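Local coordinates for Lmo2119 protein (Listeria monocytogenes serovar 1/2a, PDB 5HQH) that is of unknown function but belongs to the YbbR family, one YbbR-like domain of a longer protein made with a signal sequence being described here, at residues Ala60-Lys63 and Thr69-Val72; Val38-Pro43 and Gln54-Tyr59; Leu74-Val79 and Val85-Ala90. All blocks are in the same frame, centred on the assembly; numbering follows the deposited sequence.

Contact 1. Residues Ala60-Lys63 and Thr69-Val72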
loop_
_atom_site.group_PDB
_atom_site.type_symbol
_atom_site.label_atom_id
_atom_site.label_comp_id
_atom_site.label_asym_id
_atom_site.label_seq_id
_atom_site.Cartn_x
_atom_site.Cartn_y
_atom_site.Cartn_z
ATOM N N ALA A 60 -2.349 -2.709 -0.920
ATOM C CA ALA A 60 -3.756 -2.900 -0.581
ATOM C C ALA A 60 -4.048 -4.361 -0.927
ATOM O O ALA A 60 -3.987 -4.753 -2.091
ATOM C CB ALA A 60 -4.678 -1.956 -1.369
ATOM N N ASP A 61 -4.410 -5.155 0.084
ATOM C CA ASP A 61 -4.747 -6.562 -0.147
ATOM C C ASP A 61 -6.255 -6.732 -0.209
ATOM O O ASP A 61 -6.955 -6.643 0.808
ATOM C CB ASP A 61 -4.180 -7.458 0.926
ATOM C CG ASP A 61 -4.287 -8.925 0.561
ATOM O OD1 ASP A 61 -4.822 -9.284 -0.506
ATOM O OD2 ASP A 61 -3.813 -9.775 1.326
ATOM N N LEU A 62 -6.741 -6.961 -1.419
ATOM C CA LEU A 62 -8.171 -7.128 -1.653
ATOM C C LEU A 62 -8.495 -8.534 -2.109
ATOM O O LEU A 62 -9.503 -8.769 -2.783
ATOM C CB LEU A 62 -8.631 -6.086 -2.660
ATOM C CG LEU A 62 -8.509 -4.689 -2.044
ATOM C CD1 LEU A 62 -8.583 -3.621 -3.105
ATOM C CD2 LEU A 62 -9.557 -4.473 -0.962
ATOM N N LYS A 63 -7.656 -9.489 -1.717
ATOM C CA LYS A 63 -7.886 -10.880 -2.105
ATOM C C LYS A 63 -9.172 -11.470 -1.608
ATOM O O LYS A 63 -9.744 -12.309 -2.285
ATOM C CB LYS A 63 -6.718 -11.779 -1.667
ATOM C CG LYS A 63 -6.651 -13.177 -2.316
ATOM C CD LYS A 63 -6.352 -13.144 -3.820
ATOM C CE LYS A 63 -5.118 -12.341 -4.215
ATOM N NZ LYS A 63 -3.861 -12.786 -3.532
ATOM N N THR A 69 -18.270 -1.708 -3.461
ATOM C CA THR A 69 -17.505 -0.612 -2.842
ATOM C C THR A 69 -17.145 -0.929 -1.393
ATOM O O THR A 69 -17.893 -1.599 -0.671
ATOM C CB THR A 69 -18.314 0.679 -2.955
ATOM O OG1 THR A 69 -19.697 0.447 -2.587
ATOM C CG2 THR A 69 -18.303 1.179 -4.392
ATOM N N GLN A 70 -15.983 -0.454 -0.950
ATOM C CA GLN A 70 -15.497 -0.706 0.411
ATOM C C GLN A 70 -14.308 0.192 0.693
ATOM O O GLN A 70 -13.982 1.056 -0.128
ATOM C CB GLN A 70 -15.155 -2.171 0.571
ATOM C CG GLN A 70 -14.174 -2.679 -0.467
ATOM C CD GLN A 70 -14.378 -4.136 -0.719
ATOM O OE1 GLN A 70 -13.877 -4.963 0.030
ATOM N NE2 GLN A 70 -15.131 -4.463 -1.787
ATOM N N GLU A 71 -13.686 -0.007 1.853
ATOM C CA GLU A 71 -12.472 0.698 2.262
ATOM C C GLU A 71 -11.429 -0.325 2.661
ATOM O O GLU A 71 -11.762 -1.425 3.101
ATOM C CB GLU A 71 -12.747 1.608 3.421
ATOM C CG GLU A 71 -13.594 2.799 3.026
ATOM C CD GLU A 71 -14.193 3.449 4.223
ATOM O OE1 GLU A 71 -13.386 3.935 5.074
ATOM O OE2 GLU A 71 -15.428 3.480 4.314
ATOM N N VAL A 72 -10.173 0.056 2.517
ATOM C CA VAL A 72 -9.056 -0.860 2.808
ATOM C C VAL A 72 -7.896 -0.125 3.448
ATOM O O VAL A 72 -7.516 0.951 3.009
ATOM C CB VAL A 72 -8.591 -1.624 1.536
ATOM C CG1 VAL A 72 -8.076 -0.683 0.449
ATOM C CG2 VAL A 72 -7.530 -2.668 1.870
#
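Val72 reaches from strand 68-77 into the angle between Ala60 and Leu62, and its two methyl groups divide the work. CG1 lies between the backbone N and the carbonyl carbon (chi1 62°), which turns it toward Ala60; there it meets CB of Ala60 at 4.1 Å. CG2, anti to the backbone N, turns to Leu62, 3.9 Å from its CD2, and also passes the backbone O of Asp61 at 4.2 Å from that methyl. A branched residue suits this place because its two short arms can serve two neighbours at once, while the small Ala60 leaves room for the approach. Leu62 answers obliquely: it leaves its backbone to one side of Val72, but the longer chain carries CD2 to within 3.9 Å of Val72 CB. Leu62's part as a whole is less certain than the rest, since it was modelled in two conformers. Gln70 stands beside this apolar group and contributes little to it; its NE2 is held by the backbone O atoms of Ser66 and Gly68. Across the gap the backbones do not hydrogen-bond. Asp61 faces away, its OD1 accepting from Lys63 N at 3.1 Å, an Asx turn in which the donor arrives from above the carboxylate plane. The contact is thus a splayed part of the hairpin 57-61/68-77, where the two strands pair with others: Ala60 and Leu62 form backbone hydrogen bonds with Tyr21 of strand 9-21, whereas Gln70 and Val72 form them with Val94 and Val92 of strand 84-98.

Contact 2. Residues Val38-Pro43 and Gln54-Tyr59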
loop_
_atom_site.group_PDB
_atom_site.type_symbol
_atom_site.label_atom_id
_atom_site.label_comp_id
_atom_site.label_asym_id
_atom_site.label_seq_id
_atom_site.Cartn_x
_atom_site.Cartn_y
_atom_site.Cartn_z
ATOM N N VAL A 38 5.088 7.792 2.825
ATOM C CA VAL A 38 5.442 6.851 3.883
ATOM C C VAL A 38 6.407 7.479 4.844
ATOM O O VAL A 38 7.371 8.120 4.415
ATOM C CB VAL A 38 6.101 5.569 3.292
ATOM C CG1 VAL A 38 6.533 4.608 4.386
ATOM C CG2 VAL A 38 5.120 4.862 2.376
ATOM N N THR A 39 6.135 7.359 6.143
ATOM C CA THR A 39 7.039 7.857 7.163
ATOM C C THR A 39 7.692 6.669 7.866
ATOM O O THR A 39 7.008 5.741 8.294
ATOM C CB THR A 39 6.299 8.707 8.215
ATOM O OG1 THR A 39 5.645 9.784 7.563
ATOM C CG2 THR A 39 7.265 9.253 9.249
ATOM N N LEU A 40 9.018 6.707 7.940
ATOM C CA LEU A 40 9.848 5.655 8.553
ATOM C C LEU A 40 10.619 6.236 9.707
ATOM O O LEU A 40 11.172 7.314 9.548
ATOM C CB LEU A 40 10.897 5.162 7.558
ATOM C CG LEU A 40 10.402 4.591 6.242
ATOM C CD1 LEU A 40 11.591 4.190 5.381
ATOM C CD2 LEU A 40 9.490 3.418 6.495
ATOM N N SER A 41 10.697 5.515 10.826
ATOM C CA SER A 41 11.547 5.950 11.941
ATOM C C SER A 41 12.228 4.739 12.564
ATOM O O SER A 41 11.669 3.638 12.595
ATOM C CB SER A 41 10.756 6.737 12.962
ATOM O OG SER A 41 9.854 5.921 13.631
ATOM N N GLY A 42 13.446 4.936 13.047
ATOM C CA GLY A 42 14.201 3.833 13.653
ATOM C C GLY A 42 15.676 4.110 13.591
ATOM O O GLY A 42 16.060 5.256 13.387
ATOM N N PRO A 43 16.500 3.052 13.691
ATOM C CA PRO A 43 17.954 3.228 13.669
ATOM C C PRO A 43 18.406 3.855 12.369
ATOM O O PRO A 43 17.946 3.460 11.278
ATOM C CB PRO A 43 18.481 1.800 13.808
ATOM C CG PRO A 43 17.425 1.103 14.591
ATOM C CD PRO A 43 16.132 1.677 14.070
ATOM N N GLN A 54 14.400 1.922 -1.227
ATOM C CA GLN A 54 12.932 1.877 -1.277
ATOM C C GLN A 54 12.432 0.474 -1.595
ATOM O O GLN A 54 11.574 0.257 -2.451
ATOM C CB GLN A 54 12.359 2.931 -2.226
ATOM C CG GLN A 54 10.960 3.345 -1.836
ATOM C CD GLN A 54 10.350 4.305 -2.783
ATOM O OE1 GLN A 54 9.415 3.937 -3.514
ATOM N NE2 GLN A 54 10.876 5.544 -2.814
ATOM N N ASP A 55 13.004 -0.475 -0.902
ATOM C CA ASP A 55 12.711 -1.884 -1.150
ATOM C C ASP A 55 11.559 -2.440 -0.311
ATOM O O ASP A 55 11.224 -3.636 -0.407
ATOM C CB ASP A 55 13.981 -2.757 -1.094
ATOM C CG ASP A 55 14.747 -2.651 0.195
ATOM O OD1 ASP A 55 14.566 -1.710 0.996
ATOM O OD2 ASP A 55 15.616 -3.504 0.402
ATOM N N PHE A 56 10.947 -1.583 0.496
ATOM C CA PHE A 56 9.699 -1.952 1.194
ATOM C C PHE A 56 8.570 -1.815 0.190
ATOM O O PHE A 56 8.718 -1.168 -0.857
ATOM C CB PHE A 56 9.454 -1.085 2.402
ATOM C CG PHE A 56 9.496 0.402 2.115
ATOM C CD1 PHE A 56 8.344 1.071 1.735
ATOM C CD2 PHE A 56 10.683 1.140 2.211
ATOM C CE1 PHE A 56 8.385 2.417 1.427
ATOM C CE2 PHE A 56 10.722 2.474 1.903
ATOM C CZ PHE A 56 9.550 3.131 1.530
ATOM N N THR A 57 7.443 -2.436 0.508
ATOM C CA THR A 57 6.294 -2.505 -0.399
ATOM C C THR A 57 5.037 -2.103 0.308
ATOM O O THR A 57 4.679 -2.731 1.290
ATOM C CB THR A 57 6.113 -3.950 -0.885
ATOM O OG1 THR A 57 7.332 -4.387 -1.533
ATOM C CG2 THR A 57 4.932 -4.076 -1.811
ATOM N N VAL A 58 4.373 -1.035 -0.170
ATOM C CA VAL A 58 3.075 -0.613 0.346
ATOM C C VAL A 58 2.022 -1.285 -0.523
ATOM O O VAL A 58 2.157 -1.300 -1.743
ATOM C CB VAL A 58 2.887 0.910 0.266
ATOM C CG1 VAL A 58 1.524 1.306 0.817
ATOM C CG2 VAL A 58 3.994 1.619 1.025
ATOM N N TYR A 59 1.024 -1.882 0.118
ATOM C CA TYR A 59 0.017 -2.615 -0.620
ATOM C C TYR A 59 -1.374 -2.546 -0.021
ATOM O O TYR A 59 -1.559 -2.396 1.185
ATOM C CB TYR A 59 0.427 -4.077 -0.774
ATOM C CG TYR A 59 0.549 -4.903 0.507
ATOM C CD1 TYR A 59 1.683 -4.806 1.297
ATOM C CD2 TYR A 59 -0.417 -5.846 0.874
ATOM C CE1 TYR A 59 1.828 -5.562 2.432
ATOM C CE2 TYR A 59 -0.256 -6.621 2.021
ATOM C CZ TYR A 59 0.883 -6.489 2.778
ATOM O OH TYR A 59 1.044 -7.294 3.894
#
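Val38 and Val58 mark the closest approach of the two backbones, yet their CA atoms stand 8.6 Å apart and no hydrogen bond crosses between the segments, so side chains alone bridge the gap. Four apolar residues do so, all of them buried. The two valines slide past each other in opposite directions, and their CG2 methyls meet at 3.7 Å. In both residues CG2 sits anti to the carbonyl carbon, a matching choice of rotamer that puts one methyl of each in the shared space. Such compact, beta-branched side chains suit extended strands and pack closely here. Phe56 does the rest. Its ring comes from the opposite direction to Val38 and Leu40 and is large enough to meet both. The CE1 side approaches Val38 CG1 at 4.1 Å, and the CE2 side approaches Leu40 CD1 at 4.0 Å; each methyl comes in obliquely to the ring. With chi1 at 53°, CG of Phe56 lies between its own N and carbonyl carbon, and the ring projects from the end of the loop to span two residues of the other strand. Leu40's longer chain carries CD1 to the ring. The ten residues between the segments form helix 44-53: Pro43 takes its N-cap position and Gln54 leaves it with positive phi. The contact thus packs together the two strands of a strand-helix-strand unit of the YbbR-like domain, and both pair with strand 9-21, 35-42 antiparallel and 57-61 parallel. On its other edge strand 35-42 meets strand 84-98, whose Val85 touches both Val38 and Leu40, while Val79 covers part of Phe56 and strand 57-61 runs on beside strand 68-77.

Contact 3. Residues Leu74-Val79 and Val85-Ala90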
loop_
_atom_site.group_PDB
_atom_site.type_symbol
_atom_site.label_atom_id
_atom_site.label_comp_id
_atom_site.label_asym_id
_atom_site.label_seq_id
_atom_site.Cartn_x
_atom_site.Cartn_y
_atom_site.Cartn_z
ATOM N N LEU A 74 -4.018 0.330 4.113
ATOM C CA LEU A 74 -2.758 0.032 3.437
ATOM C C LEU A 74 -1.761 -0.592 4.386
ATOM O O LEU A 74 -1.647 -0.224 5.539
ATOM C CB LEU A 74 -2.201 1.315 2.803
ATOM C CG LEU A 74 -3.122 1.959 1.746
ATOM C CD1 LEU A 74 -2.412 3.136 1.139
ATOM C CD2 LEU A 74 -3.561 0.958 0.676
ATOM N N GLN A 75 -1.057 -1.605 3.879
ATOM C CA GLN A 75 -0.076 -2.377 4.653
ATOM C C GLN A 75 1.316 -2.158 4.094
ATOM O O GLN A 75 1.466 -1.696 2.963
ATOM C CB GLN A 75 -0.452 -3.842 4.618
ATOM C CG GLN A 75 -1.773 -4.163 5.297
ATOM C CD GLN A 75 -2.127 -5.614 5.168
ATOM O OE1 GLN A 75 -2.970 -6.013 4.335
ATOM N NE2 GLN A 75 -1.451 -6.439 5.925
ATOM N N VAL A 76 2.322 -2.571 4.865
ATOM C CA VAL A 76 3.719 -2.469 4.445
ATOM C C VAL A 76 4.416 -3.789 4.738
ATOM O O VAL A 76 4.284 -4.374 5.831
ATOM C CB VAL A 76 4.480 -1.326 5.116
ATOM C CG1 VAL A 76 5.880 -1.192 4.510
ATOM C CG2 VAL A 76 3.702 -0.024 5.035
ATOM N N LYS A 77 5.139 -4.303 3.746
ATOM C CA LYS A 77 5.924 -5.528 3.895
ATOM C C LYS A 77 7.301 -5.306 3.288
ATOM O O LYS A 77 7.602 -4.242 2.761
ATOM C CB LYS A 77 5.210 -6.748 3.298
ATOM C CG LYS A 77 5.076 -6.751 1.780
ATOM C CD LYS A 77 4.232 -7.932 1.312
ATOM C CE LYS A 77 4.282 -8.149 -0.202
ATOM N NZ LYS A 77 5.580 -8.754 -0.662
ATOM N N ASP A 78 8.131 -6.315 3.403
ATOM C CA ASP A 78 9.516 -6.264 2.896
ATOM C C ASP A 78 10.286 -5.106 3.570
ATOM O O ASP A 78 11.068 -4.394 2.938
ATOM C CB ASP A 78 9.577 -6.157 1.368
ATOM C CG ASP A 78 8.689 -7.171 0.660
ATOM O OD1 ASP A 78 8.711 -8.330 1.072
ATOM O OD2 ASP A 78 7.962 -6.787 -0.270
ATOM N N VAL A 79 10.040 -4.927 4.863
ATOM C CA VAL A 79 10.564 -3.782 5.611
ATOM C C VAL A 79 11.183 -4.296 6.897
ATOM O O VAL A 79 10.682 -5.228 7.494
ATOM C CB VAL A 79 9.409 -2.771 5.884
ATOM C CG1 VAL A 79 8.328 -3.359 6.796
ATOM C CG2 VAL A 79 9.937 -1.454 6.431
ATOM N N VAL A 85 6.588 2.345 10.875
ATOM C CA VAL A 85 6.151 2.817 9.572
ATOM C C VAL A 85 4.699 3.249 9.587
ATOM O O VAL A 85 3.858 2.584 10.205
ATOM C CB VAL A 85 6.308 1.696 8.493
ATOM C CG1 VAL A 85 5.982 2.220 7.120
ATOM C CG2 VAL A 85 7.718 1.108 8.520
ATOM N N LYS A 86 4.404 4.363 8.919
ATOM C CA LYS A 86 2.986 4.759 8.738
ATOM C C LYS A 86 2.828 5.285 7.328
ATOM O O LYS A 86 3.776 5.775 6.705
ATOM C CB LYS A 86 2.419 5.743 9.758
ATOM C CG LYS A 86 3.206 7.015 9.856
ATOM C CD LYS A 86 2.518 8.012 10.777
ATOM C CE LYS A 86 3.455 9.170 11.041
ATOM N NZ LYS A 86 2.764 10.324 11.691
ATOM N N VAL A 87 1.617 5.170 6.826
ATOM C CA VAL A 87 1.318 5.490 5.456
ATOM C C VAL A 87 0.221 6.548 5.454
ATOM O O VAL A 87 -0.744 6.463 6.255
ATOM C CB VAL A 87 0.812 4.231 4.735
ATOM C CG1 VAL A 87 0.522 4.507 3.281
ATOM C CG2 VAL A 87 1.803 3.076 4.870
ATOM N N ASN A 88 0.348 7.528 4.566
ATOM C CA ASN A 88 -0.642 8.605 4.430
ATOM C C ASN A 88 -1.077 8.697 2.970
ATOM O O ASN A 88 -0.228 9.022 2.113
ATOM C CB ASN A 88 -0.014 9.931 4.851
ATOM C CG ASN A 88 -0.937 11.114 4.649
ATOM O OD1 ASN A 88 -2.134 10.941 4.542
ATOM N ND2 ASN A 88 -0.366 12.291 4.528
ATOM N N PRO A 89 -2.336 8.415 2.631
ATOM C CA PRO A 89 -3.414 8.044 3.541
ATOM C C PRO A 89 -3.296 6.626 4.103
ATOM O O PRO A 89 -2.746 5.738 3.434
ATOM C CB PRO A 89 -4.645 8.082 2.617
ATOM C CG PRO A 89 -4.106 7.722 1.292
ATOM C CD PRO A 89 -2.797 8.454 1.231
ATOM N N ALA A 90 -3.777 6.418 5.329
ATOM C CA ALA A 90 -3.703 5.078 5.949
ATOM C C ALA A 90 -4.732 4.116 5.404
ATOM O O ALA A 90 -4.466 2.936 5.311
ATOM C CB ALA A 90 -3.863 5.182 7.450
HETATM O O HOH W 1 -2.088 2.173 6.655
#
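In the beta hairpin of strands 68-77 and 84-98, Leu74, Val76 and Val79 pack on Val85 and Val87. The strands stand apart here, with the CA atoms of Val76 and Val85 7.8 Å from each other: the backbone of Gln75 and Lys77 bonds to strand 57-61, that of Lys86 and Asn88 to strand 35-42. Val76 is central: with CG1 anti to the backbone N (chi1 -174°), CG2 is left to face strand 84-98, meeting Val87 CG2 at 3.6 Å and Val85 CG1 at 3.8 Å. The other methyl of Val85 serves Val79, CG2 to CG2 at 4.0 Å, the two side chains sliding past each other. Beta-branched valine suits such extended backbone. Leu74 is longer and buried, and it crosses Val87 at about a right angle, CD1 lying 3.9 Å from Val87 CG1. Beyond the valines the chain turns through Pro89, whose preceding peptide bond is cis, and the backbones come close enough to bond. Leu74 N donates to Ala90 O at 2.9 Å, with an N-H...O angle of 165°. The same Ala90 O also accepts from a water, 2.8 Å away, which donates its second hydrogen to Leu74 O at 2.7 Å.

Followed from the N terminus, the three contacts come in series, and none nests within or crosses another. Contact 2 closes first, returning the chain after helix 44-53 to face strand 35-42. Contact 1 closes next, round the turn between strands 57-61 and 68-77, and contact 3 last, at the hairpin to strand 84-98. Contacts 1 and 2 share strand 57-61 and lie on opposite sides of the chain's centre; contacts 1 and 3 share strand 68-77, where Ala60 packs on Leu74. Contacts 2 and 3 are joined by the probable hydrogen bond of Thr57 OG1 with Asp78 OD2. Together they link strands 35-42, 57-61, 68-77 and 84-98 of one mixed sheet, with the helix in the loop that contact 2 closes.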